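Local coordinates for protein aerobactin synthase IucA (PDB 5JM8) that probably catalyses an ATP-dependent, magnesium-assisted ligation in the assembly of the siderophore aerobactin, as an NRPS-independent siderophore synthetase, at residues E159-Q164 and H227-E232; A166-P171 and P175-R180; Q316-T321 and E417-L422; M454-G459 and V524-C529; V494-G499 and D504-L509. One frame throughout, in Å; residues are numbered along the deposited sequence.

Contact 1 of 5, residues E159-Q164 and H227-E232; sequences EPFNQQ and HPWQGE
F161 turns the edge of its ring onto the face of the W229 indole, a T-shaped (edge-to-face) pair with the two planes at 77°. The phenyl centroid lies 4.8 Å from that of the indole's five-membered ring. F161 CE1 leads the contact: it stands over the middle of the bicycle, 3.5 Å from W229 CE2, so that a C-H edge faces the electron-rich pi cloud of tryptophan. W229 reaches across because its CG lies anti to the backbone N (chi1 -171°), which carries the indole off helix 228-235 toward the loop. Beyond the six-membered ring P160 adds a lighter apolar touch, P160 CG to W229 CH2 at 4.1 Å; the peptide bond before this proline is cis.

The contact joins two helix starts within the IucA/IucC family region: the loop entering helix 163-169 and the first turn of helix 228-235. H227 is the N-cap of the latter, its ND1 accepting from W229 N at 3.1 Å with the donor in the imidazole plane, which ties the tryptophan's backbone while the indole packs outward. Tryptophan suits the place because it offers a broad face to F161 and still has a polar edge: W229 NE1 donates to E165 OE2. Strand 275-284 supplies L281 and V283 against the indole, and V283 touches F161 as well.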
# COMPACT_ATOMS: atom_id res chain seq x y z
N GLU A 159 -34.43 -2.61 18.23
CA GLU A 159 -35.38 -3.72 18.36
C GLU A 159 -35.52 -4.56 17.08
O GLU A 159 -35.74 -4.01 16.01
CB GLU A 159 -36.75 -3.19 18.77
N PRO A 160 -35.42 -5.90 17.20
CA PRO A 160 -35.28 -6.76 18.38
C PRO A 160 -33.85 -7.24 18.68
O PRO A 160 -33.69 -8.33 19.24
CB PRO A 160 -36.18 -7.94 18.03
CG PRO A 160 -35.97 -8.10 16.56
CD PRO A 160 -35.69 -6.71 16.00
N PHE A 161 -32.83 -6.46 18.34
CA PHE A 161 -31.45 -6.87 18.60
C PHE A 161 -31.14 -6.89 20.10
O PHE A 161 -31.53 -5.98 20.82
CB PHE A 161 -30.45 -5.94 17.90
CG PHE A 161 -30.23 -6.23 16.43
CD1 PHE A 161 -30.79 -7.34 15.82
CD2 PHE A 161 -29.43 -5.39 15.67
CE1 PHE A 161 -30.57 -7.60 14.48
CE2 PHE A 161 -29.21 -5.65 14.33
CZ PHE A 161 -29.77 -6.75 13.74
N ASN A 162 -30.44 -7.93 20.55
CA ASN A 162 -29.90 -7.95 21.90
C ASN A 162 -28.56 -7.23 21.91
O ASN A 162 -28.16 -6.65 20.90
CB ASN A 162 -29.77 -9.39 22.43
CG ASN A 162 -28.77 -10.23 21.65
OD1 ASN A 162 -27.74 -9.75 21.19
ND2 ASN A 162 -29.08 -11.52 21.52
N GLN A 163 -27.86 -7.28 23.04
CA GLN A 163 -26.56 -6.63 23.15
C GLN A 163 -25.54 -7.25 22.20
O GLN A 163 -24.90 -6.54 21.43
CB GLN A 163 -26.04 -6.71 24.59
N GLN A 164 -25.42 -8.57 22.25
CA GLN A 164 -24.49 -9.30 21.39
C GLN A 164 -24.75 -9.03 19.91
O GLN A 164 -23.82 -8.93 19.11
CB GLN A 164 -24.59 -10.81 21.66
CG GLN A 164 -24.06 -11.24 23.01
CD GLN A 164 -24.30 -12.71 23.29
OE1 GLN A 164 -25.31 -13.28 22.88
NE2 GLN A 164 -23.37 -13.34 24.01
N HIS A 227 -27.65 -12.00 4.94
CA HIS A 227 -27.21 -11.33 6.16
C HIS A 227 -27.19 -12.38 7.27
O HIS A 227 -28.16 -13.12 7.44
CB HIS A 227 -28.15 -10.17 6.52
CG HIS A 227 -27.68 -9.32 7.65
ND1 HIS A 227 -27.51 -9.81 8.93
CD2 HIS A 227 -27.35 -8.01 7.70
CE1 HIS A 227 -27.09 -8.83 9.72
NE2 HIS A 227 -26.99 -7.73 9.00
N PRO A 228 -26.07 -12.48 8.02
CA PRO A 228 -25.93 -13.56 9.01
C PRO A 228 -27.10 -13.65 9.99
O PRO A 228 -27.44 -14.75 10.42
CB PRO A 228 -24.64 -13.19 9.75
CG PRO A 228 -23.86 -12.43 8.76
CD PRO A 228 -24.86 -11.64 7.97
N TRP A 229 -27.70 -12.52 10.34
CA TRP A 229 -28.82 -12.50 11.27
C TRP A 229 -30.13 -12.87 10.57
O TRP A 229 -30.92 -13.65 11.11
CB TRP A 229 -28.94 -11.13 11.93
CG TRP A 229 -29.93 -11.10 13.06
CD1 TRP A 229 -29.71 -11.49 14.35
CD2 TRP A 229 -31.29 -10.66 13.00
NE1 TRP A 229 -30.85 -11.32 15.09
CE2 TRP A 229 -31.84 -10.82 14.29
CE3 TRP A 229 -32.11 -10.15 11.98
CZ2 TRP A 229 -33.16 -10.48 14.59
CZ3 TRP A 229 -33.42 -9.82 12.28
CH2 TRP A 229 -33.93 -9.99 13.57
N GLN A 230 -30.37 -12.33 9.39
CA GLN A 230 -31.56 -12.68 8.61
C GLN A 230 -31.55 -14.14 8.22
O GLN A 230 -32.56 -14.83 8.31
CB GLN A 230 -31.66 -11.84 7.34
CG GLN A 230 -32.25 -10.47 7.55
CD GLN A 230 -33.72 -10.51 7.92
OE1 GLN A 230 -34.12 -10.04 8.98
NE2 GLN A 230 -34.54 -11.05 7.03
N GLY A 231 -30.39 -14.61 7.77
CA GLY A 231 -30.25 -15.98 7.30
C GLY A 231 -30.61 -17.00 8.36
O GLY A 231 -31.27 -17.99 8.06
N GLU A 232 -30.17 -16.76 9.59
CA GLU A 232 -30.47 -17.66 10.69
C GLU A 232 -31.96 -17.64 11.02
O GLU A 232 -32.52 -18.64 11.47
CB GLU A 232 -29.64 -17.30 11.93
CG GLU A 232 -28.16 -17.58 11.77
CD GLU A 232 -27.32 -17.08 12.94
OE1 GLU A 232 -27.81 -16.22 13.71
OE2 GLU A 232 -26.17 -17.54 13.09

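Contact 2 of 5, residues A166-P171 and P175-R180; sequences AERYLP and PHFPLR
The ring of Y169 brings its edge to one face of F177, with planes at 79° and centroids 5.4 Å apart, a T-shaped (edge-to-face) pair. Contact is made near the rim of the phenylalanine, Y169 CD1 lying 3.6 Å from F177 CE2. At its own edge F177 meets the carbonyl of R168, where R168 O is 3.5 Å from F177 CE2. One face of Y169 is covered from within its own helix by R168 CB.

The guanidinium of R168 stands almost perpendicular to the F177 ring, at 89°, and borders the stem of that side chain rather than stacking on it: R168 NH1 is 3.6 Å from F177 CB. A fully stretched side chain carries the guanidinium across. R168 NH1 also forms a salt bridge with E254, so the same guanidinium both borders F177 and pairs with an acid.

P175 fills the end of the turn. Its CG lies 3.0 Å from R168 O and equally close to L170 O, so carbonyls at and just beyond the helix end meet the C-H groups of the proline; a compact ring, whose nitrogen carries no N-H, suits this tight turn.

The result is a helix-turn-strand connection: helix 163-169 ends, and the chain turns sharply into strand 177-185, the middle strand of a three-stranded antiparallel sheet. P228 of helix 228-235 packs on both Y169 and F177, L268 of strand 267-269 touches F177, and H176 bonds to E133 of the second subunit.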
# COMPACT_ATOMS: atom_id res chain seq x y z
N ALA A 166 -26.28 -6.36 18.64
CA ALA A 166 -26.00 -4.97 18.34
C ALA A 166 -24.49 -4.76 18.17
O ALA A 166 -24.06 -3.91 17.40
CB ALA A 166 -26.55 -4.07 19.43
N GLU A 167 -23.71 -5.54 18.91
CA GLU A 167 -22.25 -5.44 18.86
C GLU A 167 -21.69 -5.84 17.51
O GLU A 167 -20.62 -5.36 17.12
CB GLU A 167 -21.62 -6.33 19.94
CG GLU A 167 -21.68 -5.77 21.35
CD GLU A 167 -20.89 -6.60 22.35
OE1 GLU A 167 -20.41 -7.69 21.97
OE2 GLU A 167 -20.74 -6.15 23.50
N ARG A 168 -22.39 -6.71 16.80
CA ARG A 168 -21.87 -7.28 15.56
C ARG A 168 -22.51 -6.68 14.31
O ARG A 168 -21.84 -6.48 13.30
CB ARG A 168 -22.07 -8.80 15.56
CG ARG A 168 -21.34 -9.52 14.43
CD ARG A 168 -21.57 -11.02 14.46
NE ARG A 168 -20.92 -11.68 13.33
CZ ARG A 168 -21.12 -12.95 12.98
NH1 ARG A 168 -20.49 -13.46 11.93
NH2 ARG A 168 -21.96 -13.71 13.67
N TYR A 169 -23.80 -6.37 14.39
CA TYR A 169 -24.59 -6.09 13.20
C TYR A 169 -24.89 -4.60 13.00
O TYR A 169 -25.37 -4.20 11.94
CB TYR A 169 -25.89 -6.90 13.25
CG TYR A 169 -25.63 -8.39 13.29
CD1 TYR A 169 -24.73 -8.98 12.41
CD2 TYR A 169 -26.26 -9.21 14.21
CE1 TYR A 169 -24.48 -10.34 12.44
CE2 TYR A 169 -26.02 -10.57 14.25
CZ TYR A 169 -25.13 -11.13 13.36
OH TYR A 169 -24.87 -12.48 13.38
N LEU A 170 -24.60 -3.79 14.01
CA LEU A 170 -24.67 -2.34 13.88
C LEU A 170 -23.27 -1.77 13.66
O LEU A 170 -22.28 -2.44 13.95
CB LEU A 170 -25.31 -1.71 15.13
CG LEU A 170 -26.70 -2.20 15.50
CD1 LEU A 170 -27.12 -1.57 16.81
CD2 LEU A 170 -27.72 -1.90 14.42
N PRO A 171 -23.18 -0.54 13.13
CA PRO A 171 -21.87 0.05 12.86
C PRO A 171 -21.18 0.64 14.08
O PRO A 171 -19.97 0.89 14.04
CB PRO A 171 -22.19 1.17 11.87
CG PRO A 171 -23.59 1.56 12.20
CD PRO A 171 -24.28 0.28 12.58
N PRO A 175 -17.84 -3.15 13.81
CA PRO A 175 -17.59 -4.57 13.60
C PRO A 175 -17.48 -4.93 12.13
O PRO A 175 -17.68 -4.08 11.26
CB PRO A 175 -18.82 -5.22 14.20
CG PRO A 175 -19.91 -4.26 13.86
CD PRO A 175 -19.29 -2.88 13.92
N HIS A 176 -17.15 -6.19 11.86
CA HIS A 176 -17.21 -6.72 10.51
C HIS A 176 -17.45 -8.22 10.57
O HIS A 176 -17.20 -8.85 11.60
CB HIS A 176 -15.93 -6.40 9.74
CG HIS A 176 -14.69 -6.95 10.37
ND1 HIS A 176 -13.94 -6.25 11.29
CD2 HIS A 176 -14.06 -8.14 10.20
CE1 HIS A 176 -12.91 -6.98 11.66
NE2 HIS A 176 -12.96 -8.13 11.01
N PHE A 177 -17.96 -8.77 9.48
CA PHE A 177 -18.27 -10.19 9.44
C PHE A 177 -18.41 -10.68 8.00
O PHE A 177 -18.79 -9.91 7.12
CB PHE A 177 -19.56 -10.48 10.21
CG PHE A 177 -20.73 -9.64 9.76
CD1 PHE A 177 -21.44 -9.96 8.62
CD2 PHE A 177 -21.12 -8.53 10.49
CE1 PHE A 177 -22.51 -9.19 8.21
CE2 PHE A 177 -22.19 -7.76 10.09
CZ PHE A 177 -22.88 -8.09 8.94
N PRO A 178 -18.09 -11.96 7.76
CA PRO A 178 -18.32 -12.50 6.42
C PRO A 178 -19.80 -12.82 6.22
O PRO A 178 -20.51 -13.02 7.20
CB PRO A 178 -17.47 -13.77 6.40
CG PRO A 178 -17.49 -14.23 7.81
CD PRO A 178 -17.54 -12.98 8.67
N LEU A 179 -20.26 -12.86 4.97
CA LEU A 179 -21.66 -13.14 4.68
C LEU A 179 -22.01 -14.59 4.97
O LEU A 179 -21.13 -15.45 5.05
CB LEU A 179 -21.99 -12.83 3.22
CG LEU A 179 -21.88 -11.38 2.77
CD1 LEU A 179 -22.28 -11.27 1.31
CD2 LEU A 179 -22.75 -10.48 3.64
N ARG A 180 -23.30 -14.85 5.13
CA ARG A 180 -23.82 -16.21 5.17
C ARG A 180 -24.22 -16.58 3.75
O ARG A 180 -24.63 -15.71 2.97
CB ARG A 180 -25.01 -16.31 6.12
CG ARG A 180 -25.54 -17.72 6.30
CD ARG A 180 -26.63 -17.73 7.35
NE ARG A 180 -27.13 -19.08 7.63
CZ ARG A 180 -26.57 -19.92 8.49
NH1 ARG A 180 -25.48 -19.57 9.16
NH2 ARG A 180 -27.10 -21.12 8.68

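Contact 3 of 5, residues Q316-T321 and E417-L422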
# COMPACT_ATOMS: atom_id res chain seq x y z
N GLN A 316 -25.07 13.68 -16.70
CA GLN A 316 -23.80 13.24 -16.14
C GLN A 316 -22.64 14.06 -16.71
O GLN A 316 -21.66 14.32 -16.02
CB GLN A 316 -23.57 11.75 -16.41
CG GLN A 316 -22.28 11.19 -15.82
CD GLN A 316 -22.23 11.27 -14.31
OE1 GLN A 316 -22.72 10.38 -13.62
NE2 GLN A 316 -21.64 12.34 -13.79
N ALA A 317 -22.76 14.44 -17.98
CA ALA A 317 -21.72 15.20 -18.65
C ALA A 317 -21.62 16.61 -18.08
O ALA A 317 -20.53 17.17 -17.96
CB ALA A 317 -21.99 15.26 -20.14
N ARG A 318 -22.77 17.17 -17.72
CA ARG A 318 -22.85 18.53 -17.20
C ARG A 318 -22.29 18.60 -15.78
O ARG A 318 -21.78 19.64 -15.36
CB ARG A 318 -24.30 19.00 -17.22
CG ARG A 318 -24.52 20.42 -16.73
CD ARG A 318 -25.99 20.79 -16.82
NE ARG A 318 -26.29 22.11 -16.27
CZ ARG A 318 -27.50 22.65 -16.26
NH1 ARG A 318 -28.53 21.99 -16.77
NH2 ARG A 318 -27.68 23.86 -15.74
N PHE A 319 -22.42 17.50 -15.05
CA PHE A 319 -21.87 17.37 -13.71
C PHE A 319 -21.01 16.11 -13.61
O PHE A 319 -21.47 15.08 -13.11
CB PHE A 319 -22.99 17.33 -12.67
CG PHE A 319 -23.89 18.53 -12.69
CD1 PHE A 319 -23.54 19.69 -12.03
CD2 PHE A 319 -25.10 18.49 -13.38
CE1 PHE A 319 -24.37 20.79 -12.05
CE2 PHE A 319 -25.93 19.59 -13.40
CZ PHE A 319 -25.57 20.74 -12.74
N PRO A 320 -19.76 16.19 -14.09
CA PRO A 320 -18.89 15.01 -14.11
C PRO A 320 -18.50 14.51 -12.71
O PRO A 320 -18.18 13.33 -12.56
CB PRO A 320 -17.66 15.49 -14.87
CG PRO A 320 -17.64 16.97 -14.66
CD PRO A 320 -19.09 17.38 -14.63
N THR A 321 -18.51 15.39 -11.72
CA THR A 321 -18.11 15.03 -10.37
C THR A 321 -19.28 14.46 -9.56
O THR A 321 -19.09 14.02 -8.42
CB THR A 321 -17.54 16.23 -9.62
OG1 THR A 321 -18.53 17.26 -9.54
CG2 THR A 321 -16.30 16.76 -10.33
N GLU A 417 -33.53 17.99 -10.60
CA GLU A 417 -34.98 18.12 -10.45
C GLU A 417 -35.55 19.17 -11.40
O GLU A 417 -36.56 18.93 -12.06
CB GLU A 417 -35.33 18.47 -9.00
CG GLU A 417 -36.83 18.63 -8.74
CD GLU A 417 -37.39 19.97 -9.21
OE1 GLU A 417 -36.74 21.01 -8.97
OE2 GLU A 417 -38.48 19.97 -9.83
N ALA A 418 -34.92 20.33 -11.44
CA ALA A 418 -35.44 21.45 -12.22
C ALA A 418 -35.39 21.18 -13.72
O ALA A 418 -36.41 21.30 -14.41
CB ALA A 418 -34.68 22.71 -11.89
N ASP A 419 -34.22 20.81 -14.22
CA ASP A 419 -34.02 20.69 -15.66
C ASP A 419 -34.47 19.34 -16.23
O ASP A 419 -34.88 19.28 -17.39
CB ASP A 419 -32.54 20.92 -16.00
CG ASP A 419 -32.10 22.35 -15.74
OD1 ASP A 419 -32.94 23.18 -15.34
OD2 ASP A 419 -30.90 22.66 -15.95
N TYR A 420 -34.41 18.28 -15.43
CA TYR A 420 -34.72 16.93 -15.92
C TYR A 420 -35.89 16.26 -15.19
O TYR A 420 -36.41 15.25 -15.65
CB TYR A 420 -33.48 16.04 -15.80
CG TYR A 420 -32.28 16.53 -16.58
CD1 TYR A 420 -31.46 17.53 -16.08
CD2 TYR A 420 -31.96 15.98 -17.82
CE1 TYR A 420 -30.36 17.98 -16.78
CE2 TYR A 420 -30.86 16.42 -18.53
CZ TYR A 420 -30.07 17.42 -18.01
OH TYR A 420 -28.98 17.87 -18.72
N GLY A 421 -36.29 16.81 -14.05
CA GLY A 421 -37.42 16.28 -13.31
C GLY A 421 -37.09 15.11 -12.40
O GLY A 421 -37.99 14.41 -11.94
N LEU A 422 -35.80 14.91 -12.14
CA LEU A 422 -35.35 13.82 -11.28
C LEU A 422 -35.23 14.27 -9.83
O LEU A 422 -34.47 15.19 -9.51
CB LEU A 422 -34.00 13.28 -11.77
CG LEU A 422 -33.26 12.30 -10.85
CD1 LEU A 422 -34.10 11.06 -10.61
CD2 LEU A 422 -31.91 11.94 -11.45
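D419 OD2 receives the short hydrogen bond of this contact, from R318 NH1 at 2.6 Å, as part of a salt bridge. A single nitrogen makes it, and the N-H...O angle of 148° leaves it somewhat bent. The oxygen uses its anti lone pair, the one turned away from OD1, and lies 20° out of the guanidinium plane. Guanidinium and carboxylate planes differ by 25°, yet the pairing is one-pronged: R318 NH2 stays 3.4 Å from the same D419 OD2 rather than reaching the second oxygen.

Arginine suits the position because the gap is wide. The nearest CA atoms, those of R318 and D419, are 11.5 Å apart, and R318 spans most of this with every bond of its chain drawn out straight as far as NE. Aspartate, short and held close to its helix, presents the charge from the other side.

Two helix ends are joined here, the last turn of helix 310-318 and that of helix 394-420, across a partly solvent-exposed surface. G421, with positive phi, turns the chain out of the long helix, a conformation that glycine adopts easily.

The other carboxylate oxygen, D419 OD1, accepts from the backbone N of T525, so the aspartate is gripped on both oxygens and its rotation is restrained. Y420 flanks the bridge more loosely, its CE1 at 4.4 Å from R318 NH1, while its ring packs on T314 and L315 of helix 310-318.

Contact 4 of 5, residues M454-G459 and V524-C529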
# COMPACT_ATOMS: atom_id res chain seq x y z
N MET A 454 -40.68 14.05 -11.34
CA MET A 454 -41.66 15.10 -11.50
C MET A 454 -42.44 14.87 -12.79
O MET A 454 -42.03 14.07 -13.62
CB MET A 454 -40.98 16.47 -11.52
CG MET A 454 -40.19 16.77 -10.26
SD MET A 454 -41.19 16.63 -8.78
CE MET A 454 -42.40 17.93 -9.06
N PRO A 455 -43.57 15.57 -12.94
CA PRO A 455 -44.37 15.43 -14.17
C PRO A 455 -43.57 15.73 -15.44
O PRO A 455 -43.81 15.09 -16.46
CB PRO A 455 -45.48 16.47 -13.97
CG PRO A 455 -45.64 16.57 -12.50
CD PRO A 455 -44.25 16.41 -11.94
N HIS A 456 -42.63 16.66 -15.36
CA HIS A 456 -41.87 17.07 -16.54
C HIS A 456 -40.69 16.15 -16.82
O HIS A 456 -39.83 16.45 -17.66
CB HIS A 456 -41.39 18.52 -16.39
CG HIS A 456 -40.58 18.78 -15.16
ND1 HIS A 456 -41.15 18.99 -13.92
CD2 HIS A 456 -39.24 18.90 -14.98
CE1 HIS A 456 -40.20 19.21 -13.03
NE2 HIS A 456 -39.03 19.16 -13.65
N ALA A 457 -40.64 15.01 -16.13
CA ALA A 457 -39.72 13.93 -16.46
C ALA A 457 -40.45 12.85 -17.25
O ALA A 457 -39.84 11.87 -17.69
CB ALA A 457 -39.11 13.34 -15.20
N ALA A 458 -41.75 13.04 -17.44
CA ALA A 458 -42.62 12.03 -18.02
C ALA A 458 -42.18 11.57 -19.42
O ALA A 458 -42.18 10.38 -19.71
CB ALA A 458 -44.04 12.54 -18.08
N GLY A 459 -41.81 12.52 -20.27
CA GLY A 459 -41.41 12.20 -21.63
C GLY A 459 -40.13 11.39 -21.68
O GLY A 459 -39.89 10.63 -22.61
N VAL A 524 -31.69 27.59 -13.91
CA VAL A 524 -32.53 26.40 -14.09
C VAL A 524 -33.81 26.72 -14.85
O VAL A 524 -34.22 27.88 -14.96
CB VAL A 524 -32.90 25.75 -12.74
CG1 VAL A 524 -31.65 25.28 -12.03
CG2 VAL A 524 -33.69 26.72 -11.87
N THR A 525 -34.45 25.67 -15.37
CA THR A 525 -35.67 25.81 -16.16
C THR A 525 -36.88 26.01 -15.25
O THR A 525 -37.54 27.04 -15.30
CB THR A 525 -35.90 24.58 -17.05
OG1 THR A 525 -34.69 24.26 -17.75
CG2 THR A 525 -37.00 24.85 -18.06
N HIS A 526 -37.15 25.01 -14.41
CA HIS A 526 -38.24 25.08 -13.45
C HIS A 526 -37.76 25.65 -12.13
O HIS A 526 -37.12 24.95 -11.34
CB HIS A 526 -38.86 23.70 -13.24
CG HIS A 526 -39.53 23.14 -14.46
ND1 HIS A 526 -38.83 22.65 -15.53
CD2 HIS A 526 -40.84 23.00 -14.77
CE1 HIS A 526 -39.67 22.22 -16.45
NE2 HIS A 526 -40.90 22.43 -16.02
N LYS A 527 -38.08 26.91 -11.88
CA LYS A 527 -37.61 27.61 -10.69
C LYS A 527 -38.48 27.29 -9.47
O LYS A 527 -38.24 27.81 -8.38
CB LYS A 527 -37.59 29.12 -10.94
CG LYS A 527 -36.68 29.52 -12.09
CD LYS A 527 -36.79 31.01 -12.40
CE LYS A 527 -35.94 31.37 -13.61
NZ LYS A 527 -34.50 31.06 -13.40
N THR A 528 -39.47 26.42 -9.66
CA THR A 528 -40.47 26.11 -8.65
C THR A 528 -39.88 25.84 -7.27
O THR A 528 -40.36 26.37 -6.26
CB THR A 528 -41.30 24.88 -9.06
OG1 THR A 528 -41.91 25.12 -10.34
CG2 THR A 528 -42.38 24.57 -8.03
N CYS A 529 -38.85 25.01 -7.23
CA CYS A 529 -38.28 24.53 -5.97
C CYS A 529 -37.40 25.56 -5.27
O CYS A 529 -37.47 25.71 -4.05
CB CYS A 529 -37.47 23.26 -6.23
SG CYS A 529 -36.82 22.50 -4.73
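With chi1 at 56°, the CG of H456 sits between its backbone N and carbonyl carbon; in H526 (chi1 -65°) it lies anti to the carbonyl carbon. These settings send the imidazoles toward each other from opposite directions and let them meet as flat plates. The planes are 14° apart and the centroids 3.9 Å, a face-to-face stack in which each ring covers one face of the other with a modest offset. The closest pair is H456 CD2 with H526 CE1, at 3.7 Å.

Each ring also has a polar hold on the end of helix 394-420. H456 NE2 bonds to the carbonyl oxygen of E417, and H526 ND1 makes a weak bond to that of A418. Histidine suits both places, since one small ring gives a flat face for stacking and an edge nitrogen for a backbone carbonyl.

The stack lies at the surface, joining the short 3-10 turn that leads into helix 458-462 to the loop before helix 528-535. It is a histidine-histidine pi stack that ties two connecting segments over the C-terminal end of a long helix.

Contact 5 of 5, residues V494-G499 and D504-L509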
# COMPACT_ATOMS: atom_id res chain seq x y z
N VAL A 494 -24.44 21.27 8.39
CA VAL A 494 -23.11 21.74 8.05
C VAL A 494 -22.86 23.11 8.68
O VAL A 494 -21.86 23.32 9.35
CB VAL A 494 -22.91 21.81 6.51
CG1 VAL A 494 -21.60 22.48 6.16
CG2 VAL A 494 -22.98 20.42 5.91
N THR A 495 -23.78 24.04 8.45
CA THR A 495 -23.64 25.40 8.96
C THR A 495 -23.69 25.42 10.49
O THR A 495 -22.99 26.20 11.13
CB THR A 495 -24.73 26.34 8.41
OG1 THR A 495 -26.02 25.88 8.82
CG2 THR A 495 -24.68 26.38 6.89
N ALA A 496 -24.50 24.54 11.07
CA ALA A 496 -24.65 24.45 12.52
C ALA A 496 -23.40 23.92 13.19
O ALA A 496 -22.98 24.42 14.23
CB ALA A 496 -25.84 23.58 12.87
N ALA A 497 -22.80 22.89 12.59
CA ALA A 497 -21.56 22.32 13.10
C ALA A 497 -20.46 23.37 13.14
O ALA A 497 -19.73 23.47 14.12
CB ALA A 497 -21.13 21.14 12.24
N LEU A 498 -20.37 24.15 12.08
CA LEU A 498 -19.35 25.19 11.97
C LEU A 498 -19.67 26.36 12.90
O LEU A 498 -18.77 27.00 13.44
CB LEU A 498 -19.24 25.67 10.53
CG LEU A 498 -18.81 24.57 9.55
CD1 LEU A 498 -19.12 24.97 8.12
CD2 LEU A 498 -17.33 24.25 9.72
N GLY A 499 -20.96 26.63 13.06
CA GLY A 499 -21.40 27.66 13.99
C GLY A 499 -21.10 27.28 15.43
O GLY A 499 -20.66 28.11 16.22
N ASP A 504 -17.84 30.64 12.37
CA ASP A 504 -18.65 31.76 11.88
C ASP A 504 -20.09 31.48 12.28
O ASP A 504 -20.47 30.33 12.46
CB ASP A 504 -18.52 31.93 10.37
CG ASP A 504 -19.05 33.26 9.87
OD1 ASP A 504 -19.37 34.13 10.71
OD2 ASP A 504 -19.14 33.45 8.64
N SER A 505 -20.90 32.53 12.42
CA SER A 505 -22.29 32.37 12.83
C SER A 505 -23.07 31.56 11.79
O SER A 505 -22.74 31.59 10.61
CB SER A 505 -22.94 33.74 13.04
OG SER A 505 -22.84 34.54 11.88
N GLU A 506 -24.10 30.84 12.24
CA GLU A 506 -24.97 30.13 11.31
C GLU A 506 -25.63 31.13 10.37
O GLU A 506 -25.77 30.87 9.17
CB GLU A 506 -26.05 29.33 12.05
CG GLU A 506 -25.51 28.27 12.98
CD GLU A 506 -26.58 27.32 13.49
OE1 GLU A 506 -27.50 26.98 12.72
OE2 GLU A 506 -26.49 26.91 14.67
N ALA A 507 -26.01 32.28 10.92
CA ALA A 507 -26.66 33.34 10.16
C ALA A 507 -25.81 33.76 8.97
O ALA A 507 -26.32 33.90 7.85
CB ALA A 507 -26.94 34.54 11.06
N ASN A 508 -24.52 33.97 9.20
CA ASN A 508 -23.61 34.37 8.14
C ASN A 508 -23.41 33.25 7.13
O ASN A 508 -23.39 33.50 5.92
CB ASN A 508 -22.26 34.79 8.72
CG ASN A 508 -22.32 36.12 9.43
OD1 ASN A 508 -23.26 36.90 9.26
ND2 ASN A 508 -21.30 36.41 10.23
N LEU A 509 -23.26 32.03 7.61
CA LEU A 509 -23.01 30.90 6.73
C LEU A 509 -24.25 30.59 5.89
O LEU A 509 -24.13 30.20 4.73
CB LEU A 509 -22.59 29.67 7.54
CG LEU A 509 -21.28 29.83 8.30
CD1 LEU A 509 -21.05 28.65 9.26
CD2 LEU A 509 -20.10 29.98 7.35
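G499 and D504 mark the tight part of this contact, where the end of helix 475-500 meets the residues just before helix 506-521: G499 CA lies 3.2 Å from D504 O in a CA-H...O contact (151° at the hydrogen). G499, with no side chain, allows this approach, and E506 CG lies alongside its CA. One turn away the packing is mostly apolar, with L509 CD1 3.7 Å from L498 CB and also 3.6 Å from the carbonyl T495 O. T495 and L509 run antiparallel alongside one another, T495 CG2 4.0 Å from L509 CB. The side chain of E506 lies along the other flank, extended beyond CG, with its CD 3.6 Å from A496 CA; the small alanine lets the carboxylate come so near the helix backbone.

The other side of helix 506-521 is looser and faces solvent at A507 and N508. Here the work is done by polar groups within one segment. S505 is the N-cap, its OG accepting from N508 N at 3.2 Å, and N508 ND2 donates to D504 OD1 on the syn side at 3.0 Å, 19° out of the carboxylate plane.

The contact is a helical hairpin between the end of helix 475-500 and the start of helix 506-521. Its buried carboxylate is not left to apolar neighbours: E506 OE1 is bonded by T60, and E506 OE2 by Y56 and S58, while D504 OD2 pairs with H399. Such a set of hydroxyl partners would steady a charged E506, and implies that the acid fastens this hairpin to the N-terminal part of the chain.

Contact 5 is the buried one of the set; contacts 1 and 2 are partly buried, and contacts 3 and 4 lie at the surface. Contacts 1 and 2 share helix 163-169 and touch directly, Y169 meeting H227 and W229, so their T-shaped pairs form one aromatic cluster on the same side of the chain's centre. Contacts 3 and 4, with centres about 12 Å apart, both gather at the end of helix 394-420, one through a salt bridge and the other through stacked imidazoles. Contact 5 relies instead on close helix-helix packing with a buried acid, and its centre is about 31 Å from that of contact 4.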